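Alcohol dehydrogenase, zinc-containing (Streptococcus pneumoniae serotype 2, PDB 5YLN) probably catalyses the zinc-dependent, NAD+-linked oxidation of alcohols. Local coordinates at residues A[7-12]-A[19-24]; A[39-44]-A[330-335]; A[46-51]-A[60-65]. All coordinates share one frame; numbering follows the deposited sequence.

Contact 1 of 3, residues A[7-12]-A[19-24]; sequences AYTYVK and VDVDKP
The flat groups that join Ala7 to Val19 are backbone amides; no aromatic ring enters the contact. Ala7 N donates to Val19 O at 3.0 Å. In return Val19 N donates to Ala7 O at 2.9 Å, and this second bond is the straighter one, with an N-H...O angle of 167°. The two residues are therefore an antiparallel hydrogen-bonded pair of the hairpin formed by strands 4-12 and 15-22. On one face of the Tyr10 ring lies Lys12 N, offset toward the rim. Tyr8 turns to the other side of the hairpin, where it packs on helix 329-337.

The side chains of Ala7, Thr9, Val19 and Val21 gather on one face. Ala7 CB meets Val21 CG2 at 3.7 Å. Thr9 crosses Val19 at about a right angle, and Val19 CG2 lies 3.6 Å from both Thr9 OG1 and Thr9 CG2. The first torsion of Thr9 (chi1 61°) sets OG1 between its backbone N and carbonyl carbon and CG2 beside the N. CG2 can then point at Val21 CG1, tip to tip, at 4.2 Å. Thr9 OG1 is hydrogen-bonded to Ser17 O.

The short segments run at 94° to each other, and Ala7-Val19 is the one bridge between them. Val21 packs on Ala7 and goes on to touch Met5 of strand 4-12. A classic beta bulge lies at Val11 and Lys12. The chemistry implies a split of labour: two backbone hydrogen bonds set the register, and small apolar branches close one face without any polar side-chain link between the segments.

Contact 2 of 3, residues A[39-44]-A[330-335]; sequences TTICGT and EKAYEV. With ZN (zinc ion), chain E.
Ala332 and Tyr333, on consecutive positions of helix 329-337, receive the side chain of Ile41. Ala332 comes first. Its CB lies 4.0 Å from Ile41 CD1, and its carbonyl O is nearer still to that methyl, at 3.6 Å. Ile41 CD1 thus rests against the helix backbone as well as against a side chain.

Tyr333 follows with its ring. Ile41 CD1 sits over the ring face, 3.9 Å from the centroid and 18° off the normal, a CH-pi contact. Ile41 CG2 lies over the same face further out, 3.6 Å from Tyr333 CE2. The branching explains this double reach. CG2 is anti to the backbone N, while CG1 lies beside that N and the extended second torsion (chi2 164°) carries CD1 on toward the helix. The ring of Tyr8 meets the other face of Tyr333, with the planes at about 40°. Tyr333 OH is hydrogen-bonded to Gln124 OE1, which ties down the far end of the ring. One turn of helix is closed by Glu334 N to Glu330 O.

Just past Ile41, Cys42 binds the zinc ion through SG at 2.5 Å, and His64 binds the same ion. Cys42 is also the N-cap of helix 43-50. Its SG accepts from Thr44 N at 3.4 Å, so one sulfur serves both metal and helix end.

The contact is buried. Ile41 also touches Val347 and Ile349 of strand 347-350, and Ala332 packs on Ile349 and on Phe324 of strand 322-325. Helix 329-337 is thus fitted against these two parallel strands and the chain leading into helix 43-50.

Contact 3 of 3, residues A[46-51]-A[60-65]; sequences LHIIKG and TILGHE. With ZN (zinc ion), chain E.
Leu62 meets Ile48 and Ile49 with one methyl each. Its CD2 faces Ile48, at 3.6 Å from Ile48 CG2 and 3.9 Å from Ile48 CD1. Ile48 and Leu62 lie alongside each other, pointing opposite ways. Leu62 CD1 meets Ile49, at 3.8 Å from Ile49 CG1 and 3.9 Å from Ile49 CD1, and here Leu62 runs roughly perpendicular to Ile49. Leu62 CG is anti to the carbonyl carbon (chi1 -75°), which sends the fork toward helix 43-50.

The next shell holds Leu62 in place. Its backbone is hydrogen-bonded to Tyr8 and to Gln124, and Tyr333 and Ala16 pack on its side chain. Ile49 also touches Tyr333 and Ala16, while Ile48 leans on Tyr10 of strand 4-12. Gly51, just after the helix, closes its last turn in a Schellman motif, where the chain turns into the loop that leads round to Thr60.

Further along the second segment comes the Gly-His-Glu sequence of the family's zinc signature. Gly63 takes a positive phi of 97°. His64 then binds the zinc ion through NE2 at 2.1 Å. Its imidazole meets the Trp114 ring edge-to-face, which should help to limit its rotation. Glu65 OE1 makes a salt bridge to Lys346.

The chemistry across the contact is wholly apolar: methyl and methylene groups meet, and no hydrogen bond crosses. The backbone bonds of Leu62 help to place its side chain, while two residues on His64 binds the metal. The packing therefore joins the helix that follows the Cys42 ligand to the loop that supplies the histidine ligand of the same ion.

Overall arrangement
Contacts 2 and 3 are buried, with centres about 9 Å apart, and both reach the same zinc ion. They share helix 43-50, and contact 3 is nested in the long chain loop that contact 2 closes. Contact 1 is partly buried; its centre is about 23 Å from the centre of the chain, away from the zinc sites. Its chemistry differs accordingly: backbone bonds carry the hairpin, whereas apolar side chains carry the other two, with a ring face in contact 2 and aliphatic branches alone in contact 3. Strand 4-12 links the outer contact to both inner ones: Ala7 touches Ile61, Tyr10 bonds to Thr60 through the backbone, and the Tyr8 ring meets the Tyr333 ring of contact 2.

Contact 1 of 3, residues A[7-12]-A[19-24]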
loop_
_atom_site.group_PDB
_atom_site.type_symbol
_atom_site.label_atom_id
_atom_site.label_comp_id
_atom_site.label_asym_id
_atom_site.label_seq_id
_atom_site.Cartn_x
_atom_site.Cartn_y
_atom_site.Cartn_z
ATOM N N ALA A 7 -38.594 13.502 5.483
ATOM C CA ALA A 7 -37.286 12.858 5.497
ATOM C C ALA A 7 -37.424 11.374 5.155
ATOM O O ALA A 7 -38.468 10.765 5.393
ATOM C CB ALA A 7 -36.616 13.028 6.857
ATOM N N TYR A 8 -36.358 10.801 4.587
ATOM C CA TYR A 8 -36.274 9.369 4.291
ATOM C C TYR A 8 -35.409 8.699 5.355
ATOM O O TYR A 8 -34.187 8.893 5.392
ATOM C CB TYR A 8 -35.712 9.116 2.891
ATOM C CG TYR A 8 -36.115 7.765 2.326
ATOM C CD1 TYR A 8 -37.457 7.386 2.280
ATOM C CD2 TYR A 8 -35.160 6.867 1.842
ATOM C CE1 TYR A 8 -37.842 6.138 1.771
ATOM C CE2 TYR A 8 -35.525 5.625 1.317
ATOM C CZ TYR A 8 -36.865 5.263 1.286
ATOM O OH TYR A 8 -37.228 4.036 0.775
ATOM N N THR A 9 -36.042 7.892 6.200
ATOM C CA THR A 9 -35.424 7.326 7.390
ATOM C C THR A 9 -35.206 5.828 7.217
ATOM O O THR A 9 -36.070 5.123 6.691
ATOM C CB THR A 9 -36.306 7.556 8.629
ATOM O OG1 THR A 9 -37.569 6.906 8.427
ATOM C CG2 THR A 9 -36.537 9.046 8.896
ATOM N N TYR A 10 -34.055 5.350 7.680
ATOM C CA TYR A 10 -33.837 3.928 7.891
ATOM C C TYR A 10 -34.632 3.459 9.109
ATOM O O TYR A 10 -34.639 4.124 10.151
ATOM C CB TYR A 10 -32.345 3.660 8.092
ATOM C CG TYR A 10 -32.008 2.219 8.412
ATOM C CD1 TYR A 10 -32.349 1.197 7.536
ATOM C CD2 TYR A 10 -31.319 1.884 9.568
ATOM C CE1 TYR A 10 -32.033 -0.122 7.807
ATOM C CE2 TYR A 10 -30.997 0.558 9.854
ATOM C CZ TYR A 10 -31.367 -0.441 8.972
ATOM O OH TYR A 10 -31.068 -1.775 9.230
ATOM N N VAL A 11 -35.312 2.318 8.986
ATOM C CA VAL A 11 -36.119 1.760 10.076
ATOM C C VAL A 11 -35.501 0.483 10.642
ATOM O O VAL A 11 -35.160 0.410 11.825
ATOM C CB VAL A 11 -37.576 1.502 9.635
ATOM C CG1 VAL A 11 -38.429 1.109 10.842
ATOM C CG2 VAL A 11 -38.148 2.714 8.935
ATOM N N LYS A 12 -35.337 -0.531 9.803
ATOM C CA LYS A 12 -34.853 -1.848 10.196
ATOM C C LYS A 12 -34.448 -2.576 8.923
ATOM O O LYS A 12 -34.724 -2.100 7.820
ATOM C CB LYS A 12 -35.931 -2.633 10.973
ATOM C CG LYS A 12 -37.062 -3.132 10.081
ATOM C CD LYS A 12 -38.420 -3.277 10.820
ATOM C CE LYS A 12 -38.470 -4.466 11.764
ATOM N NZ LYS A 12 -39.887 -4.813 12.190
ATOM N N VAL A 19 -41.171 9.928 5.944
ATOM C CA VAL A 19 -41.971 10.227 7.132
ATOM C C VAL A 19 -41.753 11.676 7.568
ATOM O O VAL A 19 -40.839 12.361 7.103
ATOM C CB VAL A 19 -41.638 9.270 8.298
ATOM C CG1 VAL A 19 -42.012 7.844 7.938
ATOM C CG2 VAL A 19 -40.149 9.363 8.638
ATOM N N ASP A 20 -42.612 12.135 8.484
ATOM C CA ASP A 20 -42.430 13.421 9.154
ATOM C C ASP A 20 -41.500 13.277 10.353
ATOM O O ASP A 20 -41.710 12.408 11.206
ATOM C CB ASP A 20 -43.756 13.990 9.659
ATOM C CG ASP A 20 -44.798 14.087 8.584
ATOM O OD1 ASP A 20 -44.557 14.807 7.590
ATOM O OD2 ASP A 20 -45.857 13.434 8.740
ATOM N N VAL A 21 -40.503 14.169 10.438
ATOM C CA VAL A 21 -39.610 14.281 11.583
ATOM C C VAL A 21 -39.505 15.752 11.979
ATOM O O VAL A 21 -39.963 16.646 11.266
ATOM C CB VAL A 21 -38.208 13.696 11.288
ATOM C CG1 VAL A 21 -38.323 12.205 10.965
ATOM C CG2 VAL A 21 -37.564 14.440 10.135
ATOM N N ASP A 22 -38.888 15.993 13.140
ATOM C CA ASP A 22 -38.561 17.352 13.561
ATOM C C ASP A 22 -37.595 18.010 12.586
ATOM O O ASP A 22 -36.685 17.370 12.059
ATOM C CB ASP A 22 -37.913 17.362 14.955
ATOM C CG ASP A 22 -38.688 16.562 15.973
ATOM O OD1 ASP A 22 -38.547 15.320 15.956
ATOM O OD2 ASP A 22 -39.422 17.169 16.789
ATOM N N LYS A 23 -37.793 19.294 12.362
ATOM C CA LYS A 23 -36.812 20.093 11.629
ATOM C C LYS A 23 -35.583 20.269 12.521
ATOM O O LYS A 23 -35.736 20.501 13.723
ATOM C CB LYS A 23 -37.450 21.442 11.243
ATOM C CG LYS A 23 -36.498 22.417 10.558
ATOM C CD LYS A 23 -37.176 23.694 10.077
ATOM C CE LYS A 23 -36.119 24.652 9.491
ATOM N NZ LYS A 23 -36.693 25.815 8.749
ATOM N N PRO A 24 -34.359 20.102 12.009
ATOM C CA PRO A 24 -33.189 20.241 12.884
ATOM C C PRO A 24 -32.994 21.692 13.302
ATOM O O PRO A 24 -33.474 22.630 12.660
ATOM C CB PRO A 24 -32.024 19.732 12.029
ATOM C CG PRO A 24 -32.448 19.957 10.639
ATOM C CD PRO A 24 -33.956 19.803 10.624
#

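Contact 2 of 3, residues A[39-44]-A[330-335]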
loop_
_atom_site.group_PDB
_atom_site.type_symbol
_atom_site.label_atom_id
_atom_site.label_comp_id
_atom_site.label_asym_id
_atom_site.label_seq_id
_atom_site.Cartn_x
_atom_site.Cartn_y
_atom_site.Cartn_z
ATOM N N THR A 39 -30.269 16.409 -4.024
ATOM C CA THR A 39 -29.519 15.340 -3.384
ATOM C C THR A 39 -29.472 14.158 -4.347
ATOM O O THR A 39 -29.948 14.240 -5.486
ATOM C CB THR A 39 -30.143 14.973 -2.025
ATOM O OG1 THR A 39 -29.255 14.126 -1.296
ATOM C CG2 THR A 39 -31.522 14.250 -2.191
ATOM N N THR A 40 -28.873 13.059 -3.891
ATOM C CA THR A 40 -28.791 11.821 -4.663
ATOM C C THR A 40 -28.744 10.618 -3.697
ATOM O O THR A 40 -28.832 10.765 -2.475
ATOM C CB THR A 40 -27.577 11.890 -5.612
ATOM O OG1 THR A 40 -27.533 10.753 -6.485
ATOM C CG2 THR A 40 -26.291 11.946 -4.840
ATOM N N ILE A 41 -28.610 9.419 -4.262
ATOM C CA ILE A 41 -28.470 8.171 -3.517
ATOM C C ILE A 41 -27.100 7.577 -3.829
ATOM O O ILE A 41 -26.643 7.603 -4.978
ATOM C CB ILE A 41 -29.570 7.147 -3.882
ATOM C CG1 ILE A 41 -30.962 7.788 -3.938
ATOM C CG2 ILE A 41 -29.581 5.995 -2.894
ATOM C CD1 ILE A 41 -31.968 6.921 -4.647
ATOM N N CYS A 42 -26.464 7.020 -2.811
ATOM C CA CYS A 42 -25.204 6.308 -2.925
ATOM C C CYS A 42 -25.451 4.816 -2.747
ATOM O O CYS A 42 -26.413 4.409 -2.091
ATOM C CB CYS A 42 -24.219 6.808 -1.869
ATOM S SG CYS A 42 -22.690 5.878 -1.820
ATOM N N GLY A 43 -24.592 3.990 -3.342
ATOM C CA GLY A 43 -24.705 2.559 -3.115
ATOM C C GLY A 43 -24.725 2.194 -1.638
ATOM O O GLY A 43 -25.448 1.280 -1.230
ATOM N N THR A 44 -23.947 2.915 -0.815
ATOM C CA THR A 44 -23.923 2.662 0.626
ATOM C C THR A 44 -25.310 2.812 1.250
ATOM O O THR A 44 -25.630 2.114 2.212
ATOM C CB THR A 44 -22.913 3.604 1.310
ATOM O OG1 THR A 44 -21.577 3.338 0.849
ATOM C CG2 THR A 44 -22.952 3.451 2.820
ATOM N N GLU A 330 -39.087 7.462 -2.777
ATOM C CA GLU A 330 -39.311 6.017 -2.877
ATOM C C GLU A 330 -39.108 5.515 -4.302
ATOM O O GLU A 330 -38.460 4.491 -4.525
ATOM C CB GLU A 330 -40.723 5.645 -2.406
ATOM C CG GLU A 330 -41.044 5.976 -0.964
ATOM C CD GLU A 330 -41.386 4.748 -0.133
ATOM O OE1 GLU A 330 -41.515 3.644 -0.708
ATOM O OE2 GLU A 330 -41.521 4.885 1.103
ATOM N N LYS A 331 -39.680 6.212 -5.282
ATOM C CA LYS A 331 -39.451 5.831 -6.674
ATOM C C LYS A 331 -37.979 5.942 -7.045
ATOM O O LYS A 331 -37.474 5.135 -7.833
ATOM C CB LYS A 331 -40.270 6.706 -7.619
ATOM C CG LYS A 331 -41.752 6.412 -7.679
ATOM C CD LYS A 331 -42.429 7.551 -8.413
ATOM C CE LYS A 331 -43.943 7.409 -8.434
ATOM N NZ LYS A 331 -44.379 6.570 -9.576
ATOM N N ALA A 332 -37.288 6.961 -6.522
ATOM C CA ALA A 332 -35.876 7.150 -6.853
ATOM C C ALA A 332 -35.044 5.954 -6.396
ATOM O O ALA A 332 -34.175 5.466 -7.128
ATOM C CB ALA A 332 -35.345 8.446 -6.226
ATOM N N TYR A 333 -35.296 5.478 -5.179
ATOM C CA TYR A 333 -34.639 4.271 -4.684
ATOM C C TYR A 333 -34.963 3.051 -5.538
ATOM O O TYR A 333 -34.091 2.208 -5.785
ATOM C CB TYR A 333 -35.053 4.023 -3.240
ATOM C CG TYR A 333 -34.091 4.643 -2.266
ATOM C CD1 TYR A 333 -34.226 5.973 -1.875
ATOM C CD2 TYR A 333 -33.041 3.902 -1.739
ATOM C CE1 TYR A 333 -33.340 6.551 -0.984
ATOM C CE2 TYR A 333 -32.142 4.471 -0.843
ATOM C CZ TYR A 333 -32.303 5.792 -0.467
ATOM O OH TYR A 333 -31.428 6.362 0.422
ATOM N N GLU A 334 -36.216 2.921 -5.982
ATOM C CA GLU A 334 -36.581 1.788 -6.829
ATOM C C GLU A 334 -35.751 1.758 -8.109
ATOM O O GLU A 334 -35.321 0.685 -8.550
ATOM C CB GLU A 334 -38.071 1.844 -7.174
ATOM C CG GLU A 334 -38.480 0.821 -8.220
ATOM C CD GLU A 334 -38.375 -0.620 -7.722
ATOM O OE1 GLU A 334 -38.426 -0.850 -6.488
ATOM O OE2 GLU A 334 -38.244 -1.522 -8.581
ATOM N N VAL A 335 -35.518 2.927 -8.717
ATOM C CA VAL A 335 -34.779 2.992 -9.977
ATOM C C VAL A 335 -33.301 2.713 -9.741
ATOM O O VAL A 335 -32.664 1.956 -10.481
ATOM C CB VAL A 335 -34.986 4.366 -10.638
ATOM C CG1 VAL A 335 -33.915 4.619 -11.695
ATOM C CG2 VAL A 335 -36.419 4.498 -11.228
HETATM ZN ZN ZN E . -21.422 7.578 -0.446
#

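Contact 3 of 3, residues A[46-51]-A[60-65]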
loop_
_atom_site.group_PDB
_atom_site.type_symbol
_atom_site.label_atom_id
_atom_site.label_comp_id
_atom_site.label_asym_id
_atom_site.label_seq_id
_atom_site.Cartn_x
_atom_site.Cartn_y
_atom_site.Cartn_z
ATOM N N LEU A 46 -28.158 1.952 -0.155
ATOM C CA LEU A 46 -28.792 0.656 -0.401
ATOM C C LEU A 46 -28.328 -0.374 0.619
ATOM O O LEU A 46 -29.132 -1.138 1.158
ATOM C CB LEU A 46 -28.474 0.183 -1.818
ATOM C CG LEU A 46 -28.901 1.169 -2.904
ATOM C CD1 LEU A 46 -28.658 0.589 -4.278
ATOM C CD2 LEU A 46 -30.367 1.523 -2.689
ATOM N N HIS A 47 -27.021 -0.405 0.889
ATOM C CA HIS A 47 -26.473 -1.323 1.884
ATOM C C HIS A 47 -27.060 -1.066 3.268
ATOM O O HIS A 47 -27.361 -2.015 4.000
ATOM C CB HIS A 47 -24.947 -1.199 1.935
ATOM C CG HIS A 47 -24.249 -1.791 0.748
ATOM N ND1 HIS A 47 -24.270 -3.140 0.468
ATOM C CD2 HIS A 47 -23.491 -1.218 -0.220
ATOM C CE1 HIS A 47 -23.574 -3.372 -0.630
ATOM N NE2 HIS A 47 -23.087 -2.223 -1.066
ATOM N N ILE A 48 -27.205 0.210 3.658
ATOM C CA ILE A 48 -27.787 0.517 4.965
ATOM C C ILE A 48 -29.188 -0.075 5.078
ATOM O O ILE A 48 -29.533 -0.710 6.078
ATOM C CB ILE A 48 -27.813 2.034 5.219
ATOM C CG1 ILE A 48 -26.412 2.598 5.439
ATOM C CG2 ILE A 48 -28.721 2.357 6.421
ATOM C CD1 ILE A 48 -26.347 4.085 5.248
ATOM N N ILE A 49 -30.015 0.137 4.052
ATOM C CA ILE A 49 -31.404 -0.325 4.088
ATOM C C ILE A 49 -31.465 -1.841 4.167
ATOM O O ILE A 49 -32.336 -2.408 4.840
ATOM C CB ILE A 49 -32.171 0.204 2.865
ATOM C CG1 ILE A 49 -32.338 1.725 2.974
ATOM C CG2 ILE A 49 -33.527 -0.499 2.712
ATOM C CD1 ILE A 49 -32.844 2.371 1.702
ATOM N N LYS A 50 -30.548 -2.523 3.475
ATOM C CA LYS A 50 -30.468 -3.980 3.539
ATOM C C LYS A 50 -30.073 -4.485 4.921
ATOM O O LYS A 50 -30.385 -5.629 5.258
ATOM C CB LYS A 50 -29.470 -4.496 2.502
ATOM C CG LYS A 50 -30.078 -4.804 1.141
ATOM C CD LYS A 50 -28.999 -5.133 0.109
ATOM C CE LYS A 50 -28.128 -6.291 0.573
ATOM N NZ LYS A 50 -28.948 -7.459 1.045
ATOM N N GLY A 51 -29.414 -3.667 5.731
ATOM C CA GLY A 51 -28.936 -4.096 7.029
ATOM C C GLY A 51 -27.457 -4.410 7.098
ATOM O O GLY A 51 -27.011 -4.985 8.097
ATOM N N THR A 60 -32.617 6.922 11.604
ATOM C CA THR A 60 -31.665 7.887 11.061
ATOM C C THR A 60 -32.108 8.361 9.686
ATOM O O THR A 60 -32.577 7.572 8.860
ATOM C CB THR A 60 -30.268 7.258 10.951
ATOM O OG1 THR A 60 -29.837 6.775 12.227
ATOM C CG2 THR A 60 -29.269 8.268 10.454
ATOM N N ILE A 61 -31.934 9.655 9.421
ATOM C CA ILE A 61 -32.205 10.127 8.071
ATOM C C ILE A 61 -31.043 9.732 7.169
ATOM O O ILE A 61 -29.867 9.855 7.540
ATOM C CB ILE A 61 -32.449 11.645 8.059
ATOM C CG1 ILE A 61 -33.524 11.994 9.105
ATOM C CG2 ILE A 61 -32.877 12.105 6.662
ATOM C CD1 ILE A 61 -33.919 13.441 9.174
ATOM N N LEU A 62 -31.377 9.194 6.001
ATOM C CA LEU A 62 -30.407 8.627 5.079
ATOM C C LEU A 62 -29.777 9.697 4.195
ATOM O O LEU A 62 -30.236 10.840 4.114
ATOM C CB LEU A 62 -31.066 7.541 4.218
ATOM C CG LEU A 62 -31.320 6.216 4.943
ATOM C CD1 LEU A 62 -32.313 5.366 4.196
ATOM C CD2 LEU A 62 -30.037 5.445 5.155
ATOM N N GLY A 63 -28.678 9.313 3.550
ATOM C CA GLY A 63 -28.081 10.163 2.543
ATOM C C GLY A 63 -26.936 11.019 3.046
ATOM O O GLY A 63 -26.973 11.563 4.153
ATOM N N HIS A 64 -25.907 11.142 2.226
ATOM C CA HIS A 64 -24.783 11.986 2.581
ATOM C C HIS A 64 -24.239 12.739 1.372
ATOM O O HIS A 64 -23.038 12.967 1.292
ATOM C CB HIS A 64 -23.665 11.152 3.232
ATOM C CG HIS A 64 -23.321 9.917 2.469
ATOM N ND1 HIS A 64 -24.010 8.734 2.626
ATOM C CD2 HIS A 64 -22.382 9.685 1.520
ATOM C CE1 HIS A 64 -23.499 7.821 1.819
ATOM N NE2 HIS A 64 -22.510 8.369 1.141
ATOM N N GLU A 65 -25.099 13.126 0.426
ATOM C CA GLU A 65 -24.699 13.909 -0.744
ATOM C C GLU A 65 -25.724 15.006 -0.976
ATOM O O GLU A 65 -26.934 14.757 -0.864
ATOM C CB GLU A 65 -24.592 13.036 -1.994
ATOM C CG GLU A 65 -23.648 11.808 -1.855
ATOM C CD GLU A 65 -23.932 10.764 -2.909
ATOM O OE1 GLU A 65 -23.407 10.888 -4.030
ATOM O OE2 GLU A 65 -24.749 9.850 -2.648
HETATM ZN ZN ZN E . -21.422 7.578 -0.446
#